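Local coordinates for periplasmic binding protein/LacI transcriptional regulator (Brachyspira murdochii, PDB 4KQC) that probably binds a carbohydrate as the solute-binding component of an ABC transporter, at residues A[127-131]-A[241-246]; A[157-161]-A[210-214]; A[202-207]-A[237-242]; A[266-272]-A[298-304]. All coordinates share one frame; numbering follows the deposited sequence.

Contact 1 (A[127-131]-A[241-246]); sequences ALKTR and DGGDLV
Arg131, near the end of helix 113-133, meets Asp241 side-on in a salt bridge. NE lies 2.9 Å from Asp241 OD2 and NH1 is 2.9 Å from Asp241 OD1, each oxygen offering its syn lone pair. The two flat groups are nearly coplanar, 12° apart, and the NE bond is close to straight (167°). At its end the guanidinium also gives two protons to one atom: NH2 is 3.1 Å from Asp244 O, in the carbonyl plane, whereas NH1 comes from above that plane. A bend at chi3 (72°) turns the group to reach both acceptors, and the four bonds fix its rotation. Leu128 CD2 covers one guanidinium face near the rim and touches Val246 CG2 at 3.6 Å. Farther out, Gly243 N bonds Asp241 OD1 at 3.0 Å, and a water joins Asp241 OD2 to Arg131 O. A methionine in place of Arg131 would probably strand the Asp241 carboxylate without its countercharge and take both N-H donors from Asp244 O. The bond from Gly243 closes an Asx turn, which here presents a carboxylate to a covering helix just ahead of strand 246-250, within the layered alpha/beta fold of periplasmic binding proteins.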
loop_
_atom_site.group_PDB
_atom_site.type_symbol
_atom_site.label_atom_id
_atom_site.label_comp_id
_atom_site.label_asym_id
_atom_site.label_seq_id
_atom_site.Cartn_x
_atom_site.Cartn_y
_atom_site.Cartn_z
ATOM N N ALA A 127 -2.434 9.268 -19.469
ATOM C CA ALA A 127 -2.439 10.715 -19.263
ATOM C C ALA A 127 -1.280 11.361 -19.957
ATOM O O ALA A 127 -1.403 12.517 -20.373
ATOM C CB ALA A 127 -2.394 11.046 -17.775
ATOM N N LEU A 128 -0.126 10.679 -20.006
ATOM C CA LEU A 128 1.105 11.334 -20.484
ATOM C C LEU A 128 1.621 10.955 -21.888
ATOM O O LEU A 128 2.586 11.586 -22.378
ATOM C CB LEU A 128 2.220 11.115 -19.495
ATOM C CG LEU A 128 1.998 11.817 -18.195
ATOM C CD1 LEU A 128 3.140 11.441 -17.305
ATOM C CD2 LEU A 128 1.954 13.328 -18.317
ATOM N N LYS A 129 1.013 9.959 -22.526
ATOM C CA LYS A 129 1.597 9.416 -23.762
ATOM C C LYS A 129 1.759 10.437 -24.901
ATOM O O LYS A 129 2.805 10.437 -25.578
ATOM C CB LYS A 129 0.903 8.130 -24.219
ATOM C CG LYS A 129 -0.482 8.343 -24.713
ATOM C CD LYS A 129 -1.137 6.988 -24.829
ATOM C CE LYS A 129 -2.468 7.091 -25.534
ATOM N NZ LYS A 129 -2.733 5.719 -26.042
ATOM N N THR A 130 0.811 11.356 -25.070
ATOM C CA THR A 130 0.999 12.408 -26.099
ATOM C C THR A 130 2.104 13.386 -25.720
ATOM O O THR A 130 2.973 13.766 -26.526
ATOM C CB THR A 130 -0.365 13.102 -26.302
ATOM O OG1 THR A 130 -1.287 12.103 -26.781
ATOM C CG2 THR A 130 -0.317 14.264 -27.330
ATOM N N ARG A 131 2.111 13.744 -24.426
ATOM C CA ARG A 131 3.142 14.621 -23.866
ATOM C C ARG A 131 4.565 14.069 -23.940
ATOM O O ARG A 131 5.527 14.792 -24.282
ATOM C CB ARG A 131 2.755 15.151 -22.484
ATOM C CG ARG A 131 1.645 16.181 -22.581
ATOM C CD ARG A 131 0.969 16.328 -21.223
ATOM N NE ARG A 131 1.859 17.038 -20.297
ATOM C CZ ARG A 131 1.599 17.322 -19.018
ATOM N NH1 ARG A 131 2.481 18.018 -18.334
ATOM N NH2 ARG A 131 0.474 16.895 -18.414
ATOM N N ASP A 241 7.373 19.975 -19.444
ATOM C CA ASP A 241 6.930 20.588 -20.690
ATOM C C ASP A 241 6.125 21.892 -20.502
ATOM O O ASP A 241 5.540 22.386 -21.462
ATOM C CB ASP A 241 6.130 19.623 -21.552
ATOM C CG ASP A 241 4.874 19.100 -20.869
ATOM O OD1 ASP A 241 4.518 19.527 -19.726
ATOM O OD2 ASP A 241 4.203 18.233 -21.477
ATOM N N GLY A 242 6.145 22.459 -19.294
ATOM C CA GLY A 242 5.283 23.596 -18.932
ATOM C C GLY A 242 3.798 23.383 -18.788
ATOM O O GLY A 242 3.030 24.343 -18.572
ATOM N N GLY A 243 3.348 22.137 -18.925
ATOM C CA GLY A 243 1.977 21.782 -18.568
ATOM C C GLY A 243 1.875 21.501 -17.082
ATOM O O GLY A 243 2.721 21.974 -16.285
ATOM N N ASP A 244 0.821 20.779 -16.731
ATOM C CA ASP A 244 0.539 20.480 -15.324
ATOM C C ASP A 244 1.120 19.126 -14.929
ATOM O O ASP A 244 1.127 18.206 -15.700
ATOM C CB ASP A 244 -0.930 20.413 -15.072
ATOM C CG ASP A 244 -1.644 21.705 -15.401
ATOM O OD1 ASP A 244 -0.979 22.721 -15.621
ATOM O OD2 ASP A 244 -2.872 21.663 -15.382
ATOM N N LEU A 245 1.613 19.047 -13.697
ATOM C CA LEU A 245 2.084 17.779 -13.180
ATOM C C LEU A 245 0.950 16.787 -13.039
ATOM O O LEU A 245 -0.133 17.182 -12.604
ATOM C CB LEU A 245 2.747 17.963 -11.807
ATOM C CG LEU A 245 4.065 18.629 -11.806
ATOM C CD1 LEU A 245 4.490 19.017 -10.418
ATOM C CD2 LEU A 245 5.139 17.674 -12.320
ATOM N N VAL A 246 1.208 15.559 -13.449
ATOM C CA VAL A 246 0.289 14.428 -13.273
ATOM C C VAL A 246 0.771 13.593 -12.111
ATOM O O VAL A 246 1.786 12.943 -12.204
ATOM C CB VAL A 246 0.169 13.544 -14.531
ATOM C CG1 VAL A 246 -0.820 12.410 -14.290
ATOM C CG2 VAL A 246 -0.260 14.418 -15.720
HETATM O O HOH W 1 5.035 17.512 -23.988
#

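Contact 2 (A[157-161]-A[210-214]); sequences RAEGF and YLSNE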
loop_
_atom_site.group_PDB
_atom_site.type_symbol
_atom_site.label_atom_id
_atom_site.label_comp_id
_atom_site.label_asym_id
_atom_site.label_seq_id
_atom_site.Cartn_x
_atom_site.Cartn_y
_atom_site.Cartn_z
ATOM N N ARG A 157 5.424 -2.229 -4.748
ATOM C CA ARG A 157 4.630 -1.076 -5.221
ATOM C C ARG A 157 5.381 -0.242 -6.245
ATOM O O ARG A 157 4.762 0.392 -7.087
ATOM C CB ARG A 157 4.162 -0.213 -4.074
ATOM C CG ARG A 157 3.137 -0.896 -3.189
ATOM C CD ARG A 157 2.512 0.071 -2.221
ATOM N NE ARG A 157 1.523 -0.542 -1.356
ATOM C CZ ARG A 157 0.809 0.141 -0.470
ATOM N NH1 ARG A 157 0.944 1.430 -0.367
ATOM N NH2 ARG A 157 -0.143 -0.451 0.244
ATOM N N ALA A 158 6.705 -0.260 -6.220
ATOM C CA ALA A 158 7.513 0.464 -7.227
ATOM C C ALA A 158 7.675 -0.362 -8.492
ATOM O O ALA A 158 7.471 0.168 -9.602
ATOM C CB ALA A 158 8.910 0.754 -6.676
ATOM N N GLU A 159 8.116 -1.601 -8.353
ATOM C CA GLU A 159 8.405 -2.532 -9.479
ATOM C C GLU A 159 7.153 -2.704 -10.320
ATOM O O GLU A 159 7.232 -2.761 -11.541
ATOM C CB GLU A 159 8.895 -3.916 -9.017
ATOM C CG GLU A 159 10.414 -4.059 -8.764
ATOM C CD GLU A 159 10.922 -5.502 -8.476
ATOM O OE1 GLU A 159 10.135 -6.483 -8.317
ATOM O OE2 GLU A 159 12.149 -5.646 -8.361
ATOM N N GLY A 160 5.999 -2.848 -9.663
ATOM C CA GLY A 160 4.726 -3.056 -10.406
ATOM C C GLY A 160 4.450 -1.935 -11.409
ATOM O O GLY A 160 3.983 -2.174 -12.547
ATOM N N PHE A 161 4.648 -0.699 -10.965
ATOM C CA PHE A 161 4.509 0.491 -11.769
ATOM C C PHE A 161 5.588 0.502 -12.874
ATOM O O PHE A 161 5.330 0.710 -14.037
ATOM C CB PHE A 161 4.599 1.750 -10.860
ATOM C CG PHE A 161 4.470 3.044 -11.642
ATOM C CD1 PHE A 161 5.575 3.601 -12.237
ATOM C CD2 PHE A 161 3.240 3.676 -11.800
ATOM C CE1 PHE A 161 5.481 4.728 -13.014
ATOM C CE2 PHE A 161 3.155 4.851 -12.516
ATOM C CZ PHE A 161 4.235 5.349 -13.150
ATOM N N TYR A 210 4.547 9.414 -9.229
ATOM C CA TYR A 210 3.772 8.295 -8.616
ATOM C C TYR A 210 4.179 8.208 -7.117
ATOM O O TYR A 210 5.362 8.074 -6.761
ATOM C CB TYR A 210 4.086 6.978 -9.314
ATOM C CG TYR A 210 3.675 5.737 -8.556
ATOM C CD1 TYR A 210 2.450 5.602 -7.946
ATOM C CD2 TYR A 210 4.515 4.651 -8.485
ATOM C CE1 TYR A 210 2.055 4.408 -7.330
ATOM C CE2 TYR A 210 4.157 3.516 -7.819
ATOM C CZ TYR A 210 2.949 3.371 -7.260
ATOM O OH TYR A 210 2.670 2.202 -6.625
ATOM N N LEU A 211 3.174 8.347 -6.252
ATOM C CA LEU A 211 3.273 8.287 -4.806
ATOM C C LEU A 211 2.874 6.906 -4.294
ATOM O O LEU A 211 1.717 6.549 -4.407
ATOM C CB LEU A 211 2.341 9.386 -4.256
ATOM C CG LEU A 211 2.523 10.820 -4.763
ATOM C CD1 LEU A 211 1.322 11.667 -4.383
ATOM C CD2 LEU A 211 3.835 11.359 -4.243
ATOM N N SER A 212 3.837 6.077 -3.886
ATOM C CA SER A 212 3.591 4.667 -3.550
ATOM C C SER A 212 2.826 4.403 -2.266
ATOM O O SER A 212 2.432 3.260 -2.055
ATOM C CB SER A 212 4.871 3.824 -3.630
ATOM O OG SER A 212 5.775 4.164 -2.609
ATOM N N ASN A 213 2.629 5.406 -1.407
ATOM C CA ASN A 213 1.832 5.206 -0.220
ATOM C C ASN A 213 1.339 6.529 0.334
ATOM O O ASN A 213 1.631 7.588 -0.210
ATOM C CB ASN A 213 2.488 4.293 0.844
ATOM C CG ASN A 213 3.518 4.985 1.656
ATOM O OD1 ASN A 213 3.920 6.067 1.333
ATOM N ND2 ASN A 213 4.013 4.311 2.701
ATOM N N GLU A 214 0.540 6.450 1.389
ATOM C CA GLU A 214 0.014 7.649 2.013
ATOM C C GLU A 214 1.090 8.614 2.561
ATOM O O GLU A 214 0.984 9.832 2.459
ATOM C CB GLU A 214 -0.933 7.201 3.151
ATOM C CG GLU A 214 -1.597 8.336 3.823
ATOM C CD GLU A 214 -2.460 7.836 5.035
ATOM O OE1 GLU A 214 -2.612 6.614 5.279
ATOM O OE2 GLU A 214 -2.939 8.729 5.736
#
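Arg157 is bonded twice to segment 210-214: its guanidinium donates to Ser212 O just past strand 208-211, and its own carbonyl accepts from the Tyr210 hydroxyl. The first bond, 2.9 Å from Arg157 NH1 to Ser212 O, is nearly straight (163°) and lies in the carbonyl plane. The Tyr210 hydroxyl gives its proton to Arg157 O, 2.8 Å from Tyr210 OH and approached from above the carbonyl plane. Extended from CG to NE, Arg157 passes with CD 3.2 Å from Ser212 O. Its guanidinium has further partners: a salt bridge from NH1 to Asp251, a bond from NE to Asn113, and a cation-pi contact with Phe250.

Next to these bonds lies an offset aromatic pair. The rings of Phe161 and Tyr210 are 15° from parallel but slid apart, their centroids separated by 4.6 Å. The slip places Tyr210 CB over the Phe161 face, a CH-pi contact 4.2 Å from the centroid. Phe161 CG stands opposite its backbone N (chi1 180°), which lays the ring over one face of Tyr210, offset toward its rim. A leucine in place of Tyr210 would probably leave Arg157 O without its hydroxyl donor and the Phe161 face poorly covered.

Asn213 N-caps helix 214-223 and the Tyr210 backbone bonds strand 141-146, so the contact joins helix 152-171 to the sheet, with helix 113-133 packed against both rings through Ala117.

Contact 3 (A[202-207]-A[237-242]); sequences RGKSVL and GDAQDG
Gln240 and Val206 meet on the tight side of this pairing of two loops, where Gln240 N lies 2.9 Å from Val206 O. Beyond that bond the extended Gln240 side chain runs alongside the backbone of Ser205 to bond Lys142 N and Lys140 O, which anchors the loop to the start of strand 141-146. Leu207 CD2 rests on the flat side of the Asp241 carboxylate, 3.6 Å from Asp241 CG, on the buried flank beside helix 113-133.

The outer side is looser. Gly203 N donates to Asp238 OD2 at 3.2 Å, almost straight (163°) and on the syn side, tilted out of the carboxylate plane, while Lys204 N reaches Asp238 OD1 at 3.2 Å from above that plane. Asp238 CG lies opposite its backbone N (chi1 -155°), which brings the carboxylate up to these amides; OD2 is also bonded by the hydroxyl of Tyr224. Lys204 lays its aliphatic chain across the other loop, with CG 3.3 Å from Ala239 O and CE 3.3 Å from Gly237 O. Its ammonium stops 5.3 Å (NZ to OD1) from the Asp238 carboxylate, and the water between them is held strongly by Asp238 but weakly by Lys204. Another water links Ser205 N to Asp238 O.

Asp238 is thus met chiefly by backbone N-H groups, a hydroxyl and water, which suggests that loop shape, including the positive phi at Gly203 and Lys204, governs how it is held.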
loop_
_atom_site.group_PDB
_atom_site.type_symbol
_atom_site.label_atom_id
_atom_site.label_comp_id
_atom_site.label_asym_id
_atom_site.label_seq_id
_atom_site.Cartn_x
_atom_site.Cartn_y
_atom_site.Cartn_z
ATOM N N ARG A 202 10.559 19.993 -8.259
ATOM C CA ARG A 202 9.949 21.283 -8.614
ATOM C C ARG A 202 10.638 21.907 -9.832
ATOM O O ARG A 202 11.765 21.565 -10.198
ATOM C CB ARG A 202 10.096 22.271 -7.434
ATOM C CG ARG A 202 9.285 21.920 -6.219
ATOM C CD ARG A 202 9.221 23.142 -5.304
ATOM N NE ARG A 202 10.547 23.530 -4.819
ATOM C CZ ARG A 202 11.098 24.722 -4.969
ATOM N NH1 ARG A 202 10.446 25.707 -5.556
ATOM N NH2 ARG A 202 12.293 24.949 -4.447
ATOM N N GLY A 203 9.977 22.859 -10.444
ATOM C CA GLY A 203 10.645 23.680 -11.421
ATOM C C GLY A 203 10.772 23.072 -12.768
ATOM O O GLY A 203 11.852 23.071 -13.372
ATOM N N LYS A 204 9.667 22.564 -13.298
ATOM C CA LYS A 204 9.683 21.978 -14.659
ATOM C C LYS A 204 10.747 20.883 -14.808
ATOM O O LYS A 204 11.582 20.897 -15.729
ATOM C CB LYS A 204 9.823 23.083 -15.723
ATOM C CG LYS A 204 8.697 24.111 -15.679
ATOM C CD LYS A 204 8.675 24.962 -16.971
ATOM C CE LYS A 204 7.604 26.015 -16.872
ATOM N NZ LYS A 204 8.027 27.101 -15.941
ATOM N N SER A 205 10.718 19.946 -13.875
ATOM C CA SER A 205 11.664 18.839 -13.833
ATOM C C SER A 205 11.130 17.507 -14.318
ATOM O O SER A 205 11.900 16.680 -14.902
ATOM C CB SER A 205 12.209 18.643 -12.424
ATOM O OG SER A 205 12.850 19.829 -11.947
ATOM N N VAL A 206 9.854 17.241 -14.055
ATOM C CA VAL A 206 9.225 15.945 -14.363
ATOM C C VAL A 206 7.859 16.165 -14.935
ATOM O O VAL A 206 7.280 17.264 -14.820
ATOM C CB VAL A 206 9.169 15.017 -13.132
ATOM C CG1 VAL A 206 10.553 14.759 -12.489
ATOM C CG2 VAL A 206 8.211 15.558 -12.111
ATOM N N LEU A 207 7.317 15.154 -15.602
ATOM C CA LEU A 207 5.931 15.235 -16.095
ATOM C C LEU A 207 4.951 14.638 -15.125
ATOM O O LEU A 207 3.780 15.050 -15.076
ATOM C CB LEU A 207 5.732 14.482 -17.435
ATOM C CG LEU A 207 6.445 14.949 -18.680
ATOM C CD1 LEU A 207 6.068 14.036 -19.876
ATOM C CD2 LEU A 207 5.962 16.362 -18.887
ATOM N N GLY A 237 1.382 24.377 -14.574
ATOM C CA GLY A 237 2.501 24.929 -15.292
ATOM C C GLY A 237 3.862 24.474 -14.803
ATOM O O GLY A 237 4.871 24.979 -15.291
ATOM N N ASP A 238 3.911 23.516 -13.868
ATOM C CA ASP A 238 5.192 23.134 -13.259
ATOM C C ASP A 238 5.767 21.844 -13.759
ATOM O O ASP A 238 6.795 21.409 -13.261
ATOM C CB ASP A 238 5.159 23.105 -11.730
ATOM C CG ASP A 238 6.554 23.305 -11.106
ATOM O OD1 ASP A 238 7.385 24.070 -11.669
ATOM O OD2 ASP A 238 6.825 22.773 -10.013
ATOM N N ALA A 239 5.162 21.271 -14.778
ATOM C CA ALA A 239 5.714 20.075 -15.414
ATOM C C ALA A 239 6.833 20.424 -16.354
ATOM O O ALA A 239 6.987 21.562 -16.778
ATOM C CB ALA A 239 4.642 19.283 -16.116
ATOM N N GLN A 240 7.632 19.419 -16.672
ATOM C CA GLN A 240 8.789 19.517 -17.492
ATOM C C GLN A 240 8.557 20.192 -18.867
ATOM O O GLN A 240 9.432 20.913 -19.367
ATOM C CB GLN A 240 9.321 18.079 -17.615
ATOM C CG GLN A 240 10.698 17.940 -18.089
ATOM C CD GLN A 240 11.082 16.505 -18.292
ATOM O OE1 GLN A 240 10.333 15.595 -17.955
ATOM N NE2 GLN A 240 12.202 16.295 -18.950
ATOM N N ASP A 241 7.373 19.975 -19.444
ATOM C CA ASP A 241 6.930 20.588 -20.690
ATOM C C ASP A 241 6.125 21.892 -20.502
ATOM O O ASP A 241 5.540 22.386 -21.462
ATOM C CB ASP A 241 6.130 19.623 -21.552
ATOM C CG ASP A 241 4.874 19.100 -20.869
ATOM O OD1 ASP A 241 4.518 19.527 -19.726
ATOM O OD2 ASP A 241 4.203 18.233 -21.477
ATOM N N GLY A 242 6.145 22.459 -19.294
ATOM C CA GLY A 242 5.283 23.596 -18.932
ATOM C C GLY A 242 3.798 23.383 -18.788
ATOM O O GLY A 242 3.030 24.343 -18.572
HETATM O O HOH W 2 6.893 26.258 -12.894
HETATM O O HOH W 3 8.476 19.425 -12.193
#

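Contact 4 (A[266-272]-A[298-304]); sequences QGSVTQD and TGAKWYD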
loop_
_atom_site.group_PDB
_atom_site.type_symbol
_atom_site.label_atom_id
_atom_site.label_comp_id
_atom_site.label_asym_id
_atom_site.label_seq_id
_atom_site.Cartn_x
_atom_site.Cartn_y
_atom_site.Cartn_z
ATOM N N GLN A 266 -4.415 13.359 -9.328
ATOM C CA GLN A 266 -5.408 12.983 -10.333
ATOM C C GLN A 266 -6.216 11.780 -9.898
ATOM O O GLN A 266 -7.381 11.657 -10.255
ATOM C CB GLN A 266 -4.772 12.748 -11.710
ATOM C CG GLN A 266 -4.114 13.979 -12.310
ATOM C CD GLN A 266 -4.962 15.244 -12.091
ATOM O OE1 GLN A 266 -4.617 16.157 -11.295
ATOM N NE2 GLN A 266 -6.128 15.263 -12.736
ATOM N N GLY A 267 -5.625 10.889 -9.113
ATOM C CA GLY A 267 -6.322 9.668 -8.724
ATOM C C GLY A 267 -5.325 8.807 -7.982
ATOM O O GLY A 267 -4.096 9.083 -8.049
ATOM N N SER A 268 -5.843 7.775 -7.368
ATOM C CA SER A 268 -5.046 6.804 -6.630
ATOM C C SER A 268 -5.675 5.454 -6.645
ATOM O O SER A 268 -6.842 5.273 -7.052
ATOM C CB SER A 268 -4.888 7.265 -5.160
ATOM O OG SER A 268 -4.081 8.439 -5.054
ATOM N N VAL A 269 -4.929 4.442 -6.232
ATOM C CA VAL A 269 -5.535 3.112 -6.056
ATOM C C VAL A 269 -5.785 2.823 -4.607
ATOM O O VAL A 269 -4.982 3.216 -3.764
ATOM C CB VAL A 269 -4.690 1.980 -6.697
ATOM C CG1 VAL A 269 -4.718 2.113 -8.182
ATOM C CG2 VAL A 269 -3.287 1.964 -6.211
ATOM N N THR A 270 -6.922 2.195 -4.316
ATOM C CA THR A 270 -7.262 1.843 -2.918
ATOM C C THR A 270 -7.297 0.354 -2.775
ATOM O O THR A 270 -7.664 -0.391 -3.678
ATOM C CB THR A 270 -8.617 2.421 -2.436
ATOM O OG1 THR A 270 -8.860 2.083 -1.070
ATOM C CG2 THR A 270 -9.806 1.974 -3.270
ATOM N N GLN A 271 -6.909 -0.094 -1.609
ATOM C CA GLN A 271 -7.104 -1.480 -1.234
ATOM C C GLN A 271 -8.522 -1.725 -0.716
ATOM O O GLN A 271 -9.340 -0.847 -0.739
ATOM C CB GLN A 271 -6.083 -1.887 -0.173
ATOM C CG GLN A 271 -4.601 -1.562 -0.441
ATOM C CD GLN A 271 -3.724 -2.023 0.701
ATOM O OE1 GLN A 271 -3.609 -3.251 0.936
ATOM N NE2 GLN A 271 -3.140 -1.121 1.427
ATOM N N ASP A 272 -8.810 -2.954 -0.270
ATOM C CA ASP A 272 -10.160 -3.326 0.266
ATOM C C ASP A 272 -9.939 -3.850 1.698
ATOM O O ASP A 272 -9.841 -5.077 1.916
ATOM C CB ASP A 272 -10.794 -4.386 -0.612
ATOM C CG ASP A 272 -12.232 -4.738 -0.204
ATOM O OD1 ASP A 272 -12.761 -4.358 0.871
ATOM O OD2 ASP A 272 -12.954 -5.416 -1.012
ATOM N N THR A 298 -6.952 -9.782 -2.529
ATOM C CA THR A 298 -8.109 -8.954 -2.269
ATOM C C THR A 298 -8.235 -7.758 -3.244
ATOM O O THR A 298 -9.217 -7.006 -3.185
ATOM C CB THR A 298 -8.142 -8.517 -0.789
ATOM O OG1 THR A 298 -6.906 -7.906 -0.451
ATOM C CG2 THR A 298 -8.348 -9.743 0.146
ATOM N N GLY A 299 -7.237 -7.547 -4.087
ATOM C CA GLY A 299 -7.349 -6.579 -5.166
ATOM C C GLY A 299 -7.231 -5.125 -4.838
ATOM O O GLY A 299 -6.883 -4.793 -3.711
ATOM N N ALA A 300 -7.425 -4.268 -5.827
ATOM C CA ALA A 300 -7.304 -2.854 -5.657
ATOM C C ALA A 300 -8.133 -2.175 -6.720
ATOM O O ALA A 300 -8.435 -2.810 -7.716
ATOM C CB ALA A 300 -5.842 -2.448 -5.740
ATOM N N LYS A 301 -8.564 -0.937 -6.451
ATOM C CA LYS A 301 -9.457 -0.223 -7.351
ATOM C C LYS A 301 -8.969 1.216 -7.502
ATOM O O LYS A 301 -8.497 1.834 -6.507
ATOM C CB LYS A 301 -10.879 -0.169 -6.814
ATOM C CG LYS A 301 -11.673 -1.463 -6.869
ATOM C CD LYS A 301 -13.112 -1.130 -6.482
ATOM C CE LYS A 301 -14.065 -2.299 -6.584
ATOM N NZ LYS A 301 -13.881 -2.999 -7.868
ATOM N N TRP A 302 -9.054 1.705 -8.743
ATOM C CA TRP A 302 -8.765 3.112 -9.012
ATOM C C TRP A 302 -9.900 3.961 -8.478
ATOM O O TRP A 302 -11.080 3.646 -8.694
ATOM C CB TRP A 302 -8.652 3.320 -10.533
ATOM C CG TRP A 302 -8.443 4.715 -10.964
ATOM C CD1 TRP A 302 -9.358 5.563 -11.488
ATOM C CD2 TRP A 302 -7.198 5.448 -10.882
ATOM N NE1 TRP A 302 -8.756 6.767 -11.795
ATOM C CE2 TRP A 302 -7.445 6.740 -11.402
ATOM C CE3 TRP A 302 -5.913 5.138 -10.424
ATOM C CZ2 TRP A 302 -6.435 7.704 -11.532
ATOM C CZ3 TRP A 302 -4.943 6.104 -10.517
ATOM C CH2 TRP A 302 -5.208 7.372 -11.059
ATOM N N TYR A 303 -9.546 5.090 -7.906
ATOM C CA TYR A 303 -10.514 6.111 -7.489
ATOM C C TYR A 303 -9.987 7.502 -7.859
ATOM O O TYR A 303 -8.749 7.749 -7.914
ATOM C CB TYR A 303 -10.925 5.963 -6.065
ATOM C CG TYR A 303 -9.926 6.462 -5.047
ATOM C CD1 TYR A 303 -8.889 5.643 -4.648
ATOM C CD2 TYR A 303 -10.073 7.705 -4.467
ATOM C CE1 TYR A 303 -8.034 6.055 -3.705
ATOM C CE2 TYR A 303 -9.171 8.147 -3.511
ATOM C CZ TYR A 303 -8.156 7.316 -3.167
ATOM O OH TYR A 303 -7.276 7.794 -2.225
ATOM N N ASP A 304 -10.945 8.388 -8.131
ATOM C CA ASP A 304 -10.651 9.716 -8.609
ATOM C C ASP A 304 -11.861 10.583 -8.304
ATOM O O ASP A 304 -12.776 10.137 -7.630
ATOM C CB ASP A 304 -10.193 9.686 -10.079
ATOM C CG ASP A 304 -11.284 9.226 -11.058
ATOM O OD1 ASP A 304 -12.464 9.178 -10.667
ATOM O OD2 ASP A 304 -10.904 8.858 -12.201
HETATM O O HOH W 4 -7.117 -5.223 -1.112
HETATM O O HOH W 5 -11.809 -7.356 -2.623
#
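Ser268 and Tyr303 face each other as an antiparallel hydrogen-bonded pair, with Ser268 N 3.0 Å from Tyr303 O and Tyr303 N 2.8 Å from Ser268 O. Thr270 and Lys301 repeat the pattern, Thr270 N lying 2.7 Å from Lys301 O. Between them Val269 and Trp302 make the non-hydrogen-bonded pair.

Aromatic packing differs on the two faces. Trp302 CG is opposite its backbone N (chi1 176°), and the indole lies over the Gly267-Ser268 backbone, with CH2 3.4 Å from Gly267 C; a CB on Gly267 would run into the ring. Trp302 NE1 bonds Asp304 OD2 at 3.0 Å, and Val269 CG1 meets the ring edge on the side of helix 113-133. On the other face, Tyr303 CE1 sits 3.7 Å from Ser268 CB, near helix 254-261, and the tyrosine hydroxyl bonds Asp251 O.

Water completes the far end. One molecule joins Asp272 N, Thr298 OG1 and Gly299 O; another links Asp272 OD2 to Thr298 O.

Direct backbone bonds therefore give way to water-mediated ones where the two chains part. This is consistent with a sheet edge fixed by backbone bonds and a more water-bridged connection where the chain comes from strand 296-297 of the other sheet.

From the N terminus, helix 113-133 supplies the first segment of contact 1, which closes a long loop on residues 241-246. Contact 2 is nested inside that loop, joining helix 152-171 to the end of strand 208-211. Contact 3 begins within contact 2's span and finishes beyond it, so the two cross; it ends on the same residues with which contact 1 begins its second segment, Asp241 and Gly242 being shared. Contact 4 follows in series, pairing strand 267-270 with strand 301-303 at one edge of the mixed sheet. Contacts 1 and 3 secure loops at one end of the mixed sheet, while contacts 2 and 4 meet toward its other end through Arg157 and Gln271.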